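Local coordinates for microcin B17-processing protein McbB (Escherichia coli str. K-12 substr. MG1655, PDB 6GRH) that is needed to process the inactive microcin B17 precursor peptide into the active antibiotic, in a complex with McbC and McbD, at residues 189-195 with 286-292; 147-151 with 225-229; 165-170 with 181-187; 249-253 with 266-270. One frame throughout, in Å; residues are numbered along the deposited sequence. Where two conformers were deposited one is given.

Contact 1: residues 189-195 with 286-292. With ZN (zinc ion), chain F.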
# COMPACT_ATOMS: atom_id res chain seq x y z
N GLY B 189 -20.64 -12.34 2.84
CA GLY B 189 -19.34 -12.94 2.53
C GLY B 189 -18.12 -12.10 2.90
O GLY B 189 -17.07 -12.25 2.27
N THR B 190 -18.25 -11.22 3.90
CA THR B 190 -17.18 -10.30 4.30
C THR B 190 -16.21 -10.96 5.30
O THR B 190 -16.59 -11.92 5.98
CB THR B 190 -17.73 -9.01 4.93
OG1 THR B 190 -18.56 -9.33 6.04
CG2 THR B 190 -18.54 -8.20 3.93
N PRO B 191 -14.96 -10.44 5.40
CA PRO B 191 -13.96 -11.06 6.26
C PRO B 191 -14.26 -10.99 7.73
O PRO B 191 -14.74 -9.98 8.21
CB PRO B 191 -12.67 -10.27 5.95
CG PRO B 191 -12.89 -9.70 4.60
CD PRO B 191 -14.36 -9.37 4.58
N CYS B 192 -13.89 -12.06 8.42
CA CYS B 192 -14.13 -12.22 9.83
C CYS B 192 -13.03 -11.59 10.67
O CYS B 192 -12.10 -11.01 10.15
CB CYS B 192 -14.28 -13.72 10.10
SG CYS B 192 -12.72 -14.61 10.30
N HIS B 193 -13.19 -11.66 11.98
CA HIS B 193 -12.17 -11.18 12.91
C HIS B 193 -10.75 -11.71 12.66
O HIS B 193 -9.78 -10.97 12.75
CB HIS B 193 -12.52 -11.60 14.31
CG HIS B 193 -11.43 -11.36 15.29
ND1 HIS B 193 -11.02 -10.10 15.64
CD2 HIS B 193 -10.66 -12.23 15.99
CE1 HIS B 193 -10.03 -10.20 16.52
NE2 HIS B 193 -9.80 -11.48 16.76
N PHE B 194 -10.65 -13.00 12.37
CA PHE B 194 -9.33 -13.64 12.20
C PHE B 194 -8.65 -13.11 10.93
O PHE B 194 -7.43 -12.89 10.91
CB PHE B 194 -9.45 -15.16 12.31
CG PHE B 194 -9.89 -15.60 13.67
CD1 PHE B 194 -9.03 -15.47 14.75
CD2 PHE B 194 -11.20 -16.00 13.90
CE1 PHE B 194 -9.45 -15.78 16.03
CE2 PHE B 194 -11.62 -16.35 15.18
CZ PHE B 194 -10.75 -16.23 16.25
N CYS B 195 -9.44 -12.79 9.90
CA CYS B 195 -8.94 -12.09 8.74
C CYS B 195 -8.30 -10.74 9.11
O CYS B 195 -7.26 -10.37 8.54
CB CYS B 195 -10.02 -11.91 7.68
SG CYS B 195 -10.56 -13.44 6.90
N HIS B 286 -9.65 -11.19 2.80
CA HIS B 286 -9.76 -12.51 3.47
C HIS B 286 -8.35 -13.08 3.64
O HIS B 286 -7.52 -13.00 2.74
CB HIS B 286 -10.58 -13.48 2.62
CG HIS B 286 -12.03 -13.14 2.55
ND1 HIS B 286 -12.55 -12.30 1.59
CD2 HIS B 286 -13.07 -13.53 3.32
CE1 HIS B 286 -13.86 -12.19 1.77
NE2 HIS B 286 -14.20 -12.93 2.81
N TRP B 287 -8.06 -13.58 4.83
CA TRP B 287 -6.76 -14.17 5.08
C TRP B 287 -6.73 -15.54 4.40
O TRP B 287 -7.69 -16.33 4.49
CB TRP B 287 -6.51 -14.27 6.56
CG TRP B 287 -5.23 -14.90 6.93
CD1 TRP B 287 -4.01 -14.68 6.37
CD2 TRP B 287 -5.03 -15.81 8.00
NE1 TRP B 287 -3.06 -15.40 7.04
CE2 TRP B 287 -3.66 -16.10 8.05
CE3 TRP B 287 -5.88 -16.40 8.95
CZ2 TRP B 287 -3.11 -16.97 9.00
CZ3 TRP B 287 -5.34 -17.26 9.90
CH2 TRP B 287 -3.96 -17.54 9.92
N GLN B 288 -5.66 -15.80 3.66
CA GLN B 288 -5.53 -17.04 2.91
C GLN B 288 -5.73 -18.32 3.74
O GLN B 288 -6.24 -19.31 3.20
CB GLN B 288 -4.17 -17.11 2.19
CG GLN B 288 -2.95 -17.04 3.10
CD GLN B 288 -1.68 -16.81 2.32
OE1 GLN B 288 -1.56 -17.22 1.15
NE2 GLN B 288 -0.73 -16.13 2.94
N ALA B 289 -5.29 -18.30 5.01
CA ALA B 289 -5.43 -19.46 5.88
C ALA B 289 -6.70 -19.50 6.72
O ALA B 289 -6.83 -20.41 7.53
CB ALA B 289 -4.23 -19.61 6.79
N CYS B 290 -7.61 -18.56 6.52
CA CYS B 290 -8.86 -18.52 7.29
C CYS B 290 -9.93 -19.36 6.62
O CYS B 290 -10.04 -19.36 5.42
CB CYS B 290 -9.38 -17.10 7.40
SG CYS B 290 -10.67 -16.94 8.66
N SER B 291 -10.76 -20.00 7.41
CA SER B 291 -11.87 -20.81 6.88
C SER B 291 -13.24 -20.11 6.92
O SER B 291 -14.25 -20.77 6.61
CB SER B 291 -11.93 -22.08 7.69
OG SER B 291 -12.08 -21.69 9.05
N CYS B 292 -13.31 -18.81 7.22
CA CYS B 292 -14.62 -18.13 7.30
C CYS B 292 -15.43 -18.21 5.99
O CYS B 292 -16.63 -18.40 6.01
CB CYS B 292 -14.51 -16.67 7.77
SG CYS B 292 -13.50 -15.54 6.79
ZN ZN F . -11.77 -14.96 8.21
O HOH W 1 -16.13 -14.37 4.95

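Contact 2: residues 147-151 with 225-229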
# COMPACT_ATOMS: atom_id res chain seq x y z
N ASN B 147 -9.82 -7.66 27.69
CA ASN B 147 -8.89 -8.74 27.88
C ASN B 147 -9.12 -9.77 26.77
O ASN B 147 -9.94 -10.67 26.89
CB ASN B 147 -9.04 -9.31 29.27
CG ASN B 147 -8.86 -8.23 30.32
OD1 ASN B 147 -7.86 -7.49 30.30
ND2 ASN B 147 -9.84 -8.10 31.22
N TYR B 148 -8.36 -9.60 25.69
CA TYR B 148 -8.57 -10.38 24.48
C TYR B 148 -8.09 -11.83 24.64
O TYR B 148 -7.08 -12.08 25.24
CB TYR B 148 -7.83 -9.72 23.31
CG TYR B 148 -7.95 -10.49 22.05
CD1 TYR B 148 -8.99 -10.27 21.17
CD2 TYR B 148 -7.01 -11.49 21.73
CE1 TYR B 148 -9.12 -11.03 20.02
CE2 TYR B 148 -7.11 -12.24 20.58
CZ TYR B 148 -8.17 -12.01 19.73
OH TYR B 148 -8.25 -12.73 18.58
N HIS B 149 -8.86 -12.76 24.12
CA HIS B 149 -8.38 -14.12 23.86
C HIS B 149 -9.16 -14.58 22.64
O HIS B 149 -10.38 -14.39 22.60
CB HIS B 149 -8.59 -15.08 25.03
CG HIS B 149 -7.76 -16.32 24.93
ND1 HIS B 149 -7.96 -17.27 23.95
CD2 HIS B 149 -6.69 -16.75 25.65
CE1 HIS B 149 -7.06 -18.23 24.07
NE2 HIS B 149 -6.27 -17.93 25.09
N SER B 150 -8.46 -15.18 21.67
CA SER B 150 -9.08 -15.67 20.44
C SER B 150 -10.18 -16.71 20.65
O SER B 150 -11.11 -16.74 19.87
CB SER B 150 -8.02 -16.25 19.47
OG SER B 150 -7.30 -17.31 20.05
N ASP B 151 -10.05 -17.55 21.67
CA ASP B 151 -11.09 -18.50 22.06
C ASP B 151 -12.46 -17.87 22.33
O ASP B 151 -13.48 -18.50 22.09
CB ASP B 151 -10.69 -19.32 23.31
CG ASP B 151 -9.73 -20.46 23.00
OD1 ASP B 151 -9.44 -20.73 21.81
OD2 ASP B 151 -9.28 -21.10 23.96
N TYR B 225 -4.43 -23.04 17.15
CA TYR B 225 -4.55 -21.61 16.86
C TYR B 225 -5.15 -20.94 18.06
O TYR B 225 -6.34 -21.12 18.35
CB TYR B 225 -5.43 -21.34 15.62
CG TYR B 225 -5.42 -19.87 15.19
CD1 TYR B 225 -6.28 -18.96 15.76
CD2 TYR B 225 -4.52 -19.41 14.22
CE1 TYR B 225 -6.28 -17.62 15.38
CE2 TYR B 225 -4.51 -18.07 13.82
CZ TYR B 225 -5.40 -17.18 14.41
OH TYR B 225 -5.41 -15.83 14.05
N GLN B 226 -4.32 -20.22 18.80
CA GLN B 226 -4.84 -19.42 19.91
C GLN B 226 -3.87 -18.32 20.26
O GLN B 226 -2.65 -18.47 20.08
CB GLN B 226 -5.18 -20.29 21.13
CG GLN B 226 -4.06 -20.54 22.15
CD GLN B 226 -4.39 -21.71 23.07
OE1 GLN B 226 -3.66 -22.71 23.10
NE2 GLN B 226 -5.50 -21.60 23.80
N MET B 227 -4.42 -17.20 20.74
CA MET B 227 -3.57 -16.10 21.16
C MET B 227 -4.25 -15.04 22.00
O MET B 227 -5.47 -14.87 21.99
CB MET B 227 -3.01 -15.41 19.94
CG MET B 227 -4.06 -15.18 18.88
SD MET B 227 -3.43 -13.85 17.89
CE MET B 227 -4.77 -13.72 16.70
N THR B 228 -3.39 -14.31 22.70
CA THR B 228 -3.71 -13.09 23.39
C THR B 228 -2.96 -11.99 22.64
O THR B 228 -2.17 -12.28 21.73
CB THR B 228 -3.24 -13.16 24.84
OG1 THR B 228 -1.83 -13.40 24.85
CG2 THR B 228 -3.95 -14.31 25.58
N LEU B 229 -3.18 -10.73 23.02
CA LEU B 229 -2.58 -9.60 22.31
C LEU B 229 -1.97 -8.61 23.29
O LEU B 229 -2.65 -8.22 24.24
CB LEU B 229 -3.63 -8.86 21.50
CG LEU B 229 -4.34 -9.62 20.39
CD1 LEU B 229 -5.49 -8.78 19.82
CD2 LEU B 229 -3.38 -10.05 19.30
O HOH W 2 -4.92 -10.31 25.43
O HOH W 3 -8.34 -19.65 19.62

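Contact 3: residues 165-170 with 181-187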
# COMPACT_ATOMS: atom_id res chain seq x y z
N GLY B 165 -29.44 -13.97 9.15
CA GLY B 165 -29.23 -12.53 9.08
C GLY B 165 -28.24 -11.92 10.07
O GLY B 165 -28.15 -10.70 10.14
N VAL B 166 -27.49 -12.74 10.79
CA VAL B 166 -26.56 -12.26 11.81
C VAL B 166 -25.41 -11.50 11.15
O VAL B 166 -25.11 -11.71 9.97
CB VAL B 166 -26.00 -13.43 12.63
CG1 VAL B 166 -25.01 -14.29 11.84
CG2 VAL B 166 -25.36 -12.96 13.92
N ALA B 167 -24.80 -10.60 11.90
CA ALA B 167 -23.50 -10.04 11.58
C ALA B 167 -22.77 -9.75 12.89
O ALA B 167 -23.39 -9.68 13.94
CB ALA B 167 -23.61 -8.79 10.73
N PHE B 168 -21.46 -9.62 12.80
CA PHE B 168 -20.61 -9.38 13.96
C PHE B 168 -19.71 -8.20 13.71
O PHE B 168 -19.24 -7.99 12.56
CB PHE B 168 -19.69 -10.58 14.24
CG PHE B 168 -20.39 -11.89 14.38
CD1 PHE B 168 -20.79 -12.62 13.25
CD2 PHE B 168 -20.64 -12.42 15.62
CE1 PHE B 168 -21.41 -13.85 13.37
CE2 PHE B 168 -21.25 -13.65 15.76
CZ PHE B 168 -21.63 -14.37 14.63
N ILE B 169 -19.41 -7.49 14.80
CA ILE B 169 -18.32 -6.52 14.85
C ILE B 169 -17.56 -6.89 16.08
O ILE B 169 -18.16 -7.30 17.06
CB ILE B 169 -18.84 -5.08 14.95
CG1 ILE B 169 -19.47 -4.71 13.61
CG2 ILE B 169 -17.71 -4.09 15.29
CD1 ILE B 169 -20.34 -3.48 13.65
N GLN B 170 -16.24 -6.81 16.00
CA GLN B 170 -15.37 -7.10 17.12
C GLN B 170 -14.50 -5.91 17.39
O GLN B 170 -13.95 -5.33 16.44
CB GLN B 170 -14.45 -8.29 16.85
CG GLN B 170 -15.13 -9.59 16.45
CD GLN B 170 -15.60 -9.66 15.00
OE1 GLN B 170 -16.60 -10.32 14.72
NE2 GLN B 170 -14.87 -9.07 14.09
N ASP B 181 -13.09 -4.08 13.99
CA ASP B 181 -13.08 -4.83 12.75
C ASP B 181 -14.20 -4.36 11.83
O ASP B 181 -15.20 -3.77 12.26
CB ASP B 181 -13.23 -6.34 13.01
CG ASP B 181 -12.04 -6.95 13.71
OD1 ASP B 181 -10.94 -6.32 13.72
OD2 ASP B 181 -12.23 -8.08 14.25
N GLY B 182 -14.02 -4.61 10.55
CA GLY B 182 -15.11 -4.51 9.60
C GLY B 182 -16.25 -5.43 10.00
O GLY B 182 -16.08 -6.36 10.77
N VAL B 183 -17.41 -5.19 9.41
CA VAL B 183 -18.56 -5.99 9.73
C VAL B 183 -18.36 -7.35 9.10
O VAL B 183 -18.12 -7.45 7.90
CB VAL B 183 -19.85 -5.37 9.17
CG1 VAL B 183 -21.02 -6.30 9.47
CG2 VAL B 183 -20.10 -4.00 9.78
N TYR B 184 -18.42 -8.39 9.93
CA TYR B 184 -18.47 -9.77 9.50
C TYR B 184 -19.90 -10.28 9.33
O TYR B 184 -20.59 -10.55 10.31
CB TYR B 184 -17.71 -10.65 10.51
CG TYR B 184 -17.78 -12.12 10.18
CD1 TYR B 184 -17.66 -12.59 8.86
CD2 TYR B 184 -17.95 -13.06 11.19
CE1 TYR B 184 -17.76 -13.95 8.56
CE2 TYR B 184 -18.04 -14.41 10.92
CZ TYR B 184 -17.94 -14.86 9.62
OH TYR B 184 -18.05 -16.20 9.40
N SER B 185 -20.31 -10.44 8.08
CA SER B 185 -21.64 -10.91 7.72
C SER B 185 -21.48 -12.16 6.87
O SER B 185 -21.02 -12.07 5.72
CB SER B 185 -22.39 -9.86 6.93
OG SER B 185 -23.55 -10.40 6.30
N PRO B 186 -21.85 -13.34 7.43
CA PRO B 186 -21.79 -14.52 6.58
C PRO B 186 -22.65 -14.41 5.33
O PRO B 186 -22.21 -14.83 4.26
CB PRO B 186 -22.25 -15.64 7.50
CG PRO B 186 -21.88 -15.16 8.87
CD PRO B 186 -22.00 -13.69 8.84
N ASP B 187 -23.85 -13.86 5.45
CA ASP B 187 -24.73 -13.64 4.29
C ASP B 187 -24.02 -12.84 3.19
O ASP B 187 -24.14 -13.18 2.03
CB ASP B 187 -26.00 -12.89 4.68
CG ASP B 187 -27.04 -13.76 5.38
OD1 ASP B 187 -26.93 -15.00 5.34
OD2 ASP B 187 -27.99 -13.16 5.96
O HOH W 4 -28.78 -15.83 7.05
O HOH W 5 -25.38 -13.55 7.99
O HOH W 6 -25.64 -9.91 7.90
O HOH W 7 -14.70 -8.86 10.93

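Contact 4: residues 249-253 with 266-270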
# COMPACT_ATOMS: atom_id res chain seq x y z
N ARG B 249 -19.86 4.29 15.42
CA ARG B 249 -19.88 3.20 14.48
C ARG B 249 -21.25 2.52 14.41
O ARG B 249 -21.76 2.25 13.32
CB ARG B 249 -18.70 2.24 14.75
CG ARG B 249 -18.57 1.16 13.71
CD ARG B 249 -18.04 1.73 12.41
NE ARG B 249 -17.94 0.69 11.41
CZ ARG B 249 -18.45 0.71 10.18
NH1 ARG B 249 -19.11 1.78 9.69
NH2 ARG B 249 -18.27 -0.35 9.40
N LEU B 250 -21.84 2.22 15.54
CA LEU B 250 -23.19 1.67 15.57
C LEU B 250 -24.19 2.61 14.94
O LEU B 250 -25.10 2.18 14.22
CB LEU B 250 -23.64 1.36 17.01
CG LEU B 250 -23.27 -0.00 17.60
CD1 LEU B 250 -23.66 -0.03 19.06
CD2 LEU B 250 -23.90 -1.16 16.82
N GLN B 251 -24.02 3.91 15.23
CA GLN B 251 -24.86 4.94 14.64
C GLN B 251 -24.78 4.95 13.12
O GLN B 251 -25.82 4.96 12.46
CB GLN B 251 -24.54 6.29 15.25
CG GLN B 251 -25.43 7.41 14.76
CD GLN B 251 -25.26 8.69 15.56
OE1 GLN B 251 -24.44 8.77 16.48
NE2 GLN B 251 -26.11 9.66 15.27
N GLU B 252 -23.55 4.85 12.57
CA GLU B 252 -23.37 4.78 11.13
C GLU B 252 -24.12 3.63 10.51
O GLU B 252 -24.72 3.78 9.44
CB GLU B 252 -21.89 4.58 10.74
CG GLU B 252 -21.02 5.78 10.90
CD GLU B 252 -19.52 5.46 10.79
OE1 GLU B 252 -19.14 4.35 10.36
OE2 GLU B 252 -18.72 6.36 11.14
N LEU B 253 -24.06 2.48 11.16
CA LEU B 253 -24.60 1.23 10.63
C LEU B 253 -26.10 1.07 10.83
O LEU B 253 -26.77 0.61 9.91
CB LEU B 253 -23.89 0.02 11.26
CG LEU B 253 -22.40 -0.12 10.86
CD1 LEU B 253 -21.70 -1.07 11.82
CD2 LEU B 253 -22.27 -0.61 9.44
N PHE B 266 -17.97 1.64 3.77
CA PHE B 266 -19.03 1.60 4.80
C PHE B 266 -18.90 0.40 5.76
O PHE B 266 -19.12 0.53 6.96
CB PHE B 266 -20.38 1.55 4.09
CG PHE B 266 -21.57 1.51 5.00
CD1 PHE B 266 -21.80 2.53 5.91
CD2 PHE B 266 -22.46 0.45 4.94
CE1 PHE B 266 -22.91 2.51 6.73
CE2 PHE B 266 -23.59 0.42 5.78
CZ PHE B 266 -23.79 1.45 6.68
N MET B 267 -18.52 -0.76 5.26
CA MET B 267 -18.38 -1.91 6.15
C MET B 267 -16.95 -2.20 6.59
O MET B 267 -16.70 -3.25 7.19
CB MET B 267 -19.00 -3.13 5.50
CG MET B 267 -20.50 -2.98 5.42
SD MET B 267 -21.23 -4.41 4.60
CE MET B 267 -20.64 -5.76 5.61
N SER B 268 -16.03 -1.27 6.31
CA SER B 268 -14.62 -1.52 6.59
C SER B 268 -14.19 -1.33 8.06
O SER B 268 -14.90 -0.71 8.86
CB SER B 268 -13.76 -0.61 5.70
OG SER B 268 -14.05 -0.89 4.37
N SER B 269 -13.00 -1.82 8.37
CA SER B 269 -12.42 -1.70 9.69
C SER B 269 -12.10 -0.22 9.99
O SER B 269 -11.85 0.55 9.09
CB SER B 269 -11.14 -2.54 9.80
OG SER B 269 -10.09 -1.93 9.06
N VAL B 270 -12.07 0.11 11.28
CA VAL B 270 -11.72 1.42 11.78
C VAL B 270 -10.72 1.19 12.90
O VAL B 270 -11.02 0.46 13.83
CB VAL B 270 -12.95 2.16 12.37
CG1 VAL B 270 -12.54 3.53 12.93
CG2 VAL B 270 -14.04 2.29 11.31
O HOH W 8 -16.08 -1.35 11.25

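Contact 1: residues 189-195 with 286-292
Cys192 and Cys292 reach a shared zinc ion by the same torsion: each SG sits between its backbone N and carbonyl carbon (chi1 83° and 59°). Cys290 SG is instead anti to its own N, and Cys195 SG lies beside its N. The four sulfurs thus converge, each at 2.3 Å from the zinc. Cys192 SG and Cys290 SG are 3.5 Å apart. The site is a four-cysteine zinc site with one CxxC pair at the start of helix 193-204, Cys192 being its N-cap. Cys290 closes a type I turn that begins at Trp287, and Cys292 comes two residues later. Two thiolates also accept backbone N-H groups. Trp287 N donates to Cys195 SG at 3.2 Å, nearly straight at 169°, and Cys292 N donates to Cys290 SG at 3.5 Å. Such bonds would probably offset some of the negative charge of the sulfurs. Beside the metal, Pro191 CG stands over the face of the His286 ring, 3.8 Å from its centroid. At the edge of that ring, His286 NE2 makes a weak bond to Gly189 O, 3.0 Å long. Gln251 of the McbC chain also donates to Gly189 O.

Contact 2: residues 147-151 with 225-229
Tyr148 lies against Met227 and Leu229, its CG anti to the backbone N (chi1 177°). Beyond CB, Tyr148 CG is 3.7 Å from Leu229 CD1. On one side of the ring Tyr148 CD2 touches Leu229 CG at 3.5 Å, and next to it CE2 meets Met227 O. Leu229 CD1 sits over the ring face, off centre. At the tip, OH is near Met227 CE and hydrogen-bonds to His193 of the zinc-site helix. Met227 O also takes the N-H of Ser150, with Ser150 N at 3.0 Å. Ser150 OG returns a bond by accepting from Met227 N, also at 3.0 Å, so the two residues are paired both ways. This happens at the start of helix 150-160. His149 is the N-cap, and its ND1 accepts from Asp151 N in the plane of the ring. One face of that ring has Met227 O above it, and Gln226 NE2 lies at its edge. A water links Ser150 OG, Asp151 OD1 and Tyr225 O. The contact joins this helix start to the loop before helix 236-254. Its chemistry implies a hold set mainly by backbone groups of the loop, with Ser150 OG both accepting from Met227 N and donating to water.

Contact 3: residues 165-170 with 181-187
Phe168 and Tyr184 form the tight middle of this contact. They are an antiparallel hydrogen-bonded pair: Phe168 N to Tyr184 O and Tyr184 N to Phe168 O are both 2.8 Å. Their side chains lie side by side and point the same way. The ring planes are 23° apart but slid past each other, so overlap is slight and the touch is Phe168 CD1 to Tyr184 CD2 at 3.5 Å. Ala167 CB is 3.8 Å from Val183 CG1, and Ile169 CD1 is 3.9 Å from Val183 CG2. Near the hairpin of strands 167-174 and 177-180, Asp181 N donates to Gln170 O at 2.9 Å. Gln170 bends at chi2 (78°), which turns its amide back to Asp181. There NE2 gives an N-H to the anti lone pair of Asp181 OD2 at 2.8 Å. Asp181 OD2 is also hydrogen-bonded to His193 ND1, and Gln170 OE1 bonds to Tyr157.

The other end is looser and wet. Asp187 is exposed, and its OD2 comes only to 3.4 Å of Gly165 CA. Three waters bridge the two segments here: one links Gly165 N to Asp187 OD1, a second links Val166 O to Asp187 N, and a third links Val166 O to Ser185 OG. Pro186 O is bonded by Lys245 of the McbC chain. The chemistry implies that the two ends are held differently. Direct bonds join strand 167-174 to the segment after strand 177-180 and orient Asp181 toward the helix that carries Cys195 and is capped by Cys192, while the far end is joined through water.

Contact 4: residues 249-253 with 266-270
Helix 236-254 packs here against the turn that leads into strand 269-273 of the mixed seven-stranded sheet. The link is an arginine that grips the main chain of the turn. Arg249 leaves the helix with CG anti to the backbone N (chi1 -174°) and bends at chi2 (72°), which carries its guanidinium over to Phe266 O. Both terminal nitrogens reach that one oxygen. Arg249 NH2 donates to Phe266 O at 2.7 Å, close to the guanidinium plane, and Arg249 NH1 adds a weak bond to the same oxygen at 3.0 Å. From the side of the helix, NH1 also forms a salt bridge with Glu252 OE1, one turn along. Glu252 and the carbonyl thus fix the rotation of the group, and the carboxylate would offset its charge. Leu253 CD1 lies over the centre of one guanidinium face. NE is held by a water that in turn donates to Ser268 O. Lower on the chain, Arg249 CD touches Val270 CG2.

The second meeting is apolar. Leu253 CD2 lies over a face of the Phe266 ring, 4.2 Å from its centroid and 27° off the ring normal. Its nearest ring atom is CZ. Phe38 of the McbC chain meets the same ring edge-to-face, so the aromatic side chain also takes part in the subunit interface. Glu252 O is shared as well, since Arg41 of McbC donates to it. This same oxygen lies in the plane of the Phe266 ring, at its edge, 3.5 Å from CE1.

Contacts 3 and 4 are buried and reach the same sheet. Ile169 and Val183 of contact 3 pack on Leu253 of contact 4, and Val183 N probably bonds to Met267 O. Contact 1 is also buried and organised by metal; its centre lies about 21 Å from the centre of the chain. Contact 2 is partly exposed and touches no other chain. Contacts 1, 3 and 4 meet McbC, and contact 1 also McbD. His193 ties three contacts together, meeting Asp181 of contact 3 and Tyr148 of contact 2. The chemistry differs: thiolates and zinc in contact 1, loop backbone in contact 2, a single antiparallel bridge and an amide-carboxylate bond in contact 3, an arginine on a carbonyl in contact 4.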